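Local coordinates for protein pectate lyase (Bacillus, PDB 3VMV) that probably cleaves polygalacturonate, the backbone of pectin, by beta-elimination, as a secreted pectate lyase of polysaccharide lyase family 1, at residues F240-Y245 with Y304-T310; F219-F223 with A312-E317. All coordinates share one frame; numbering follows the deposited sequence.

Contact 1: F240-Y245 with Y304-T310; sequences FVENNY and YQVQSAT
Tyr304 lays its hydroxyl against the carboxylate of Glu242, with OH 2.9 Å from both OE1 and OE2 of that glutamate. Both approaches are weak as hydrogen bonds, and OE2 lies at the edge of the Tyr304 ring, near its plane. Glu242 reaches the tyrosine because CG lies anti to its backbone N (chi1 -178°) and the chain runs on extended; its carboxylate plane is turned 71° from the tyrosine ring. Its OE1 has a stronger partner in His217, which also meets the Tyr304 ring edge-to-face. The same hydroxyl comes in at the edge of the Phe240 ring, 3.6 Å from CE2, while CB of Glu242 lies over one face of that ring, toward its rim. All this happens on the outside of a right-handed parallel beta-helix, the fold of this lyase family, where strand 238-242 ends in a turn and the C-terminal chain passes over it. At the turn Asn243 adopts a left-handed backbone conformation and sends ND2 to the backbone O of Gln307, 2.9 Å away and nearly straight at 171°, with CG2 of Val306 beside the amide. The carbonyl O of Asn243 receives a CA-H...O contact from Ala309 (CA to O 3.5 Å). Beyond Asn243 the methyl of Ala309 packs on the Asn244 carbonyl, CB to O 3.5 Å, and Thr310 brings CG2 to 3.8 Å from CE1 of Tyr245.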
# COMPACT_ATOMS: atom_id res chain seq x y z
N PHE A 240 -1.82 5.08 -14.70
CA PHE A 240 -2.51 4.25 -15.70
C PHE A 240 -3.54 3.40 -14.98
O PHE A 240 -3.17 2.54 -14.16
CB PHE A 240 -1.47 3.40 -16.47
CG PHE A 240 -2.07 2.50 -17.55
CD1 PHE A 240 -3.17 2.93 -18.28
CD2 PHE A 240 -1.47 1.29 -17.87
CE1 PHE A 240 -3.69 2.14 -19.30
CE2 PHE A 240 -2.00 0.49 -18.87
CZ PHE A 240 -3.10 0.91 -19.59
N VAL A 241 -4.82 3.68 -15.23
CA VAL A 241 -5.96 3.04 -14.54
C VAL A 241 -6.55 2.09 -15.54
O VAL A 241 -7.24 2.50 -16.45
CB VAL A 241 -6.96 4.08 -14.10
CG1 VAL A 241 -8.11 3.47 -13.30
CG2 VAL A 241 -6.22 5.19 -13.32
N GLU A 242 -6.25 0.80 -15.34
CA GLU A 242 -6.51 -0.21 -16.39
C GLU A 242 -7.31 -1.39 -15.87
O GLU A 242 -6.91 -2.10 -14.93
CB GLU A 242 -5.13 -0.70 -16.89
CG GLU A 242 -5.21 -1.72 -18.01
CD GLU A 242 -3.83 -2.30 -18.37
OE1 GLU A 242 -2.98 -2.35 -17.46
OE2 GLU A 242 -3.69 -2.76 -19.54
N ASN A 243 -8.44 -1.63 -16.52
CA ASN A 243 -9.23 -2.85 -16.25
C ASN A 243 -9.55 -3.04 -14.77
O ASN A 243 -9.39 -4.14 -14.21
CB ASN A 243 -8.54 -4.10 -16.83
CG ASN A 243 -8.48 -4.09 -18.35
OD1 ASN A 243 -8.61 -3.03 -19.02
ND2 ASN A 243 -8.26 -5.27 -18.92
N ASN A 244 -9.97 -1.97 -14.13
CA ASN A 244 -10.48 -2.04 -12.77
C ASN A 244 -11.98 -2.03 -12.75
O ASN A 244 -12.60 -1.54 -13.69
CB ASN A 244 -9.99 -0.84 -11.92
CG ASN A 244 -8.48 -0.71 -11.87
OD1 ASN A 244 -7.82 -1.34 -11.05
ND2 ASN A 244 -7.93 0.13 -12.73
N TYR A 245 -12.55 -2.54 -11.66
CA TYR A 245 -13.99 -2.55 -11.47
C TYR A 245 -14.36 -1.59 -10.35
O TYR A 245 -13.78 -1.71 -9.26
CB TYR A 245 -14.47 -3.99 -11.16
CG TYR A 245 -15.93 -4.19 -11.36
CD1 TYR A 245 -16.35 -4.67 -12.59
CD2 TYR A 245 -16.86 -3.90 -10.38
CE1 TYR A 245 -17.64 -4.86 -12.87
CE2 TYR A 245 -18.27 -4.10 -10.70
CZ TYR A 245 -18.57 -4.57 -11.95
OH TYR A 245 -19.86 -4.79 -12.39
N TYR A 304 3.46 -7.56 -18.07
CA TYR A 304 2.50 -7.97 -17.07
C TYR A 304 1.35 -8.71 -17.76
O TYR A 304 1.21 -8.67 -18.99
CB TYR A 304 1.99 -6.77 -16.23
CG TYR A 304 1.23 -5.72 -17.03
CD1 TYR A 304 -0.16 -5.70 -17.05
CD2 TYR A 304 1.92 -4.76 -17.79
CE1 TYR A 304 -0.87 -4.77 -17.80
CE2 TYR A 304 1.23 -3.80 -18.53
CZ TYR A 304 -0.18 -3.81 -18.55
OH TYR A 304 -0.83 -2.85 -19.29
N GLN A 305 0.56 -9.40 -16.95
CA GLN A 305 -0.66 -10.06 -17.42
C GLN A 305 -1.82 -9.35 -16.80
O GLN A 305 -1.78 -9.07 -15.58
CB GLN A 305 -0.63 -11.52 -16.97
CG GLN A 305 0.41 -12.31 -17.70
CD GLN A 305 0.01 -12.58 -19.12
OE1 GLN A 305 -1.12 -12.98 -19.40
NE2 GLN A 305 0.94 -12.35 -20.05
N VAL A 306 -2.84 -9.08 -17.60
CA VAL A 306 -3.99 -8.31 -17.11
C VAL A 306 -5.29 -8.98 -17.54
O VAL A 306 -5.48 -9.35 -18.70
CB VAL A 306 -3.88 -6.83 -17.54
CG1 VAL A 306 -3.84 -6.66 -19.07
CG2 VAL A 306 -5.05 -6.01 -16.95
N GLN A 307 -6.16 -9.21 -16.56
CA GLN A 307 -7.51 -9.77 -16.81
C GLN A 307 -8.48 -8.69 -17.25
O GLN A 307 -8.20 -7.51 -17.14
CB GLN A 307 -8.04 -10.38 -15.52
CG GLN A 307 -7.19 -11.49 -14.94
CD GLN A 307 -7.84 -12.00 -13.65
OE1 GLN A 307 -7.84 -11.31 -12.64
NE2 GLN A 307 -8.53 -13.11 -13.75
N SER A 308 -9.66 -9.09 -17.73
CA SER A 308 -10.70 -8.08 -17.89
C SER A 308 -11.13 -7.57 -16.51
O SER A 308 -10.85 -8.21 -15.48
CB SER A 308 -11.91 -8.69 -18.60
OG SER A 308 -12.59 -9.61 -17.73
N ALA A 309 -11.80 -6.44 -16.48
CA ALA A 309 -12.28 -5.89 -15.21
C ALA A 309 -13.20 -6.86 -14.50
O ALA A 309 -13.14 -6.97 -13.27
CB ALA A 309 -12.99 -4.55 -15.45
N THR A 310 -14.07 -7.54 -15.23
CA THR A 310 -15.02 -8.43 -14.56
C THR A 310 -14.36 -9.71 -14.11
O THR A 310 -14.72 -10.26 -13.06
CB THR A 310 -16.24 -8.72 -15.43
OG1 THR A 310 -15.81 -9.27 -16.69
CG2 THR A 310 -17.06 -7.43 -15.66

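Contact 2: F219-F223 with A312-E317; sequences FNNYF and AKSSVE
Tyr222 takes the aliphatic chain of Lys313 over one face of its ring, a CH-pi contact with CG 3.9 Å from the centroid and displaced toward the rim, and farther along CE of the lysine reaches 3.5 Å from the tyrosine OH. CG of Tyr222 lies anti to the backbone N (chi1 -180°), which carries the ring out alongside Lys313 and Glu317, and CG1 of Val316 sits near the ring plane, 4.0 Å from CB of Tyr222. The other branch of the valine, CG2, rests 3.6 Å from the backbone O of Asn220, whose CB meets the methyl of Ala312 at 3.5 Å.

Polar interactions gather at the hydroxyl end of the ring. Within the helix, one turn apart, Lys313 NZ and Glu317 OE2 form a salt bridge of 2.8 Å, the lysine being bent at its last torsion (chi4 -76°). A water in the plane of the ring joins the two segments, 2.6 Å from Tyr222 OH and donating to Glu317 OE2.

The helix 309-319 thus lies against the outside of the beta-helix: Val316 also touches Tyr200 of strand 200-202, and Lys313 touches Tyr245 of strand 245-249, the strands paired in parallel with 222-226 on its two sides.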
# COMPACT_ATOMS: atom_id res chain seq x y z
N PHE A 219 -4.09 -1.79 -11.88
CA PHE A 219 -4.88 -2.68 -12.73
C PHE A 219 -5.59 -3.78 -11.97
O PHE A 219 -5.08 -4.31 -10.98
CB PHE A 219 -4.05 -3.25 -13.92
CG PHE A 219 -2.93 -4.22 -13.52
CD1 PHE A 219 -3.14 -5.60 -13.60
CD2 PHE A 219 -1.68 -3.75 -13.14
CE1 PHE A 219 -2.13 -6.51 -13.32
CE2 PHE A 219 -0.65 -4.66 -12.82
CZ PHE A 219 -0.87 -6.05 -12.91
N ASN A 220 -6.79 -4.13 -12.44
CA ASN A 220 -7.48 -5.31 -11.92
C ASN A 220 -7.79 -5.19 -10.44
O ASN A 220 -7.88 -6.22 -9.78
CB ASN A 220 -6.70 -6.61 -12.19
CG ASN A 220 -6.75 -7.04 -13.67
OD1 ASN A 220 -7.54 -6.50 -14.53
ND2 ASN A 220 -5.93 -7.98 -13.99
N ASN A 221 -7.98 -3.97 -9.96
CA ASN A 221 -8.50 -3.79 -8.58
C ASN A 221 -10.03 -3.67 -8.59
O ASN A 221 -10.63 -3.38 -9.64
CB ASN A 221 -7.92 -2.53 -7.93
CG ASN A 221 -6.41 -2.51 -7.96
OD1 ASN A 221 -5.73 -3.18 -7.17
ND2 ASN A 221 -5.87 -1.73 -8.89
N TYR A 222 -10.63 -3.92 -7.41
CA TYR A 222 -12.07 -3.84 -7.20
C TYR A 222 -12.29 -2.77 -6.16
O TYR A 222 -11.91 -2.96 -5.01
CB TYR A 222 -12.56 -5.21 -6.72
CG TYR A 222 -14.04 -5.39 -6.43
CD1 TYR A 222 -14.96 -4.42 -6.75
CD2 TYR A 222 -14.49 -6.59 -5.92
CE1 TYR A 222 -16.33 -4.65 -6.46
CE2 TYR A 222 -15.83 -6.81 -5.63
CZ TYR A 222 -16.73 -5.84 -5.93
OH TYR A 222 -18.04 -6.11 -5.66
N PHE A 223 -12.83 -1.64 -6.61
CA PHE A 223 -13.15 -0.48 -5.76
C PHE A 223 -14.64 -0.53 -5.47
O PHE A 223 -15.45 -0.67 -6.42
CB PHE A 223 -12.89 0.81 -6.52
CG PHE A 223 -11.44 1.09 -6.90
CD1 PHE A 223 -10.73 2.07 -6.22
CD2 PHE A 223 -10.82 0.44 -7.97
CE1 PHE A 223 -9.45 2.47 -6.61
CE2 PHE A 223 -9.54 0.80 -8.38
CZ PHE A 223 -8.82 1.81 -7.68
N ALA A 312 -11.28 -9.77 -13.14
CA ALA A 312 -10.56 -9.32 -11.95
C ALA A 312 -11.46 -9.20 -10.74
O ALA A 312 -11.06 -9.57 -9.63
CB ALA A 312 -9.85 -8.02 -12.23
N LYS A 313 -12.66 -8.67 -10.94
CA LYS A 313 -13.58 -8.54 -9.80
C LYS A 313 -13.77 -9.91 -9.13
O LYS A 313 -13.67 -10.02 -7.91
CB LYS A 313 -14.90 -7.97 -10.29
CG LYS A 313 -16.01 -7.99 -9.23
CD LYS A 313 -17.30 -7.60 -9.90
CE LYS A 313 -18.45 -7.48 -8.90
NZ LYS A 313 -18.92 -8.83 -8.51
N SER A 314 -14.04 -10.95 -9.92
CA SER A 314 -14.22 -12.27 -9.33
C SER A 314 -12.94 -12.84 -8.70
O SER A 314 -12.99 -13.45 -7.62
CB SER A 314 -14.79 -13.23 -10.36
OG SER A 314 -13.95 -13.32 -11.48
N SER A 315 -11.78 -12.60 -9.32
CA SER A 315 -10.52 -13.09 -8.73
C SER A 315 -10.23 -12.42 -7.40
O SER A 315 -9.78 -13.09 -6.47
CB SER A 315 -9.35 -12.87 -9.69
OG SER A 315 -9.49 -13.75 -10.82
N VAL A 316 -10.47 -11.12 -7.32
CA VAL A 316 -10.23 -10.37 -6.08
C VAL A 316 -11.19 -10.86 -5.00
O VAL A 316 -10.77 -11.08 -3.86
CB VAL A 316 -10.40 -8.88 -6.34
CG1 VAL A 316 -10.39 -8.08 -5.00
CG2 VAL A 316 -9.24 -8.38 -7.23
N GLU A 317 -12.46 -11.06 -5.36
CA GLU A 317 -13.41 -11.56 -4.38
C GLU A 317 -12.92 -12.88 -3.76
O GLU A 317 -13.08 -13.13 -2.55
CB GLU A 317 -14.79 -11.76 -5.03
CG GLU A 317 -15.49 -10.46 -5.34
CD GLU A 317 -16.72 -10.65 -6.25
OE1 GLU A 317 -16.83 -11.66 -6.97
OE2 GLU A 317 -17.59 -9.76 -6.24
O HOH W 1 -18.81 -8.31 -4.43

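Overall arrangement
Contacts 1 and 2 show how a chain returning after the last coils can pack on the side of a solenoid. Their centres lie about 8 Å apart, and both use helix 309-319, contact 1 at its start and contact 2 farther along. On the beta-helix side they fall on successive coils: 219-223 and 240-245 each join two strands at an equivalent turn, and Asn244 OD1 accepts a probable hydrogen bond from the backbone N of Asn221, 2.8 Å away. In chain order 219-223 and 240-245 come first, then 304-310 and 312-317, which nests contact 1 inside the loop closed by contact 2. The returning chain thereby spans neighbouring coils on the outside of the fold.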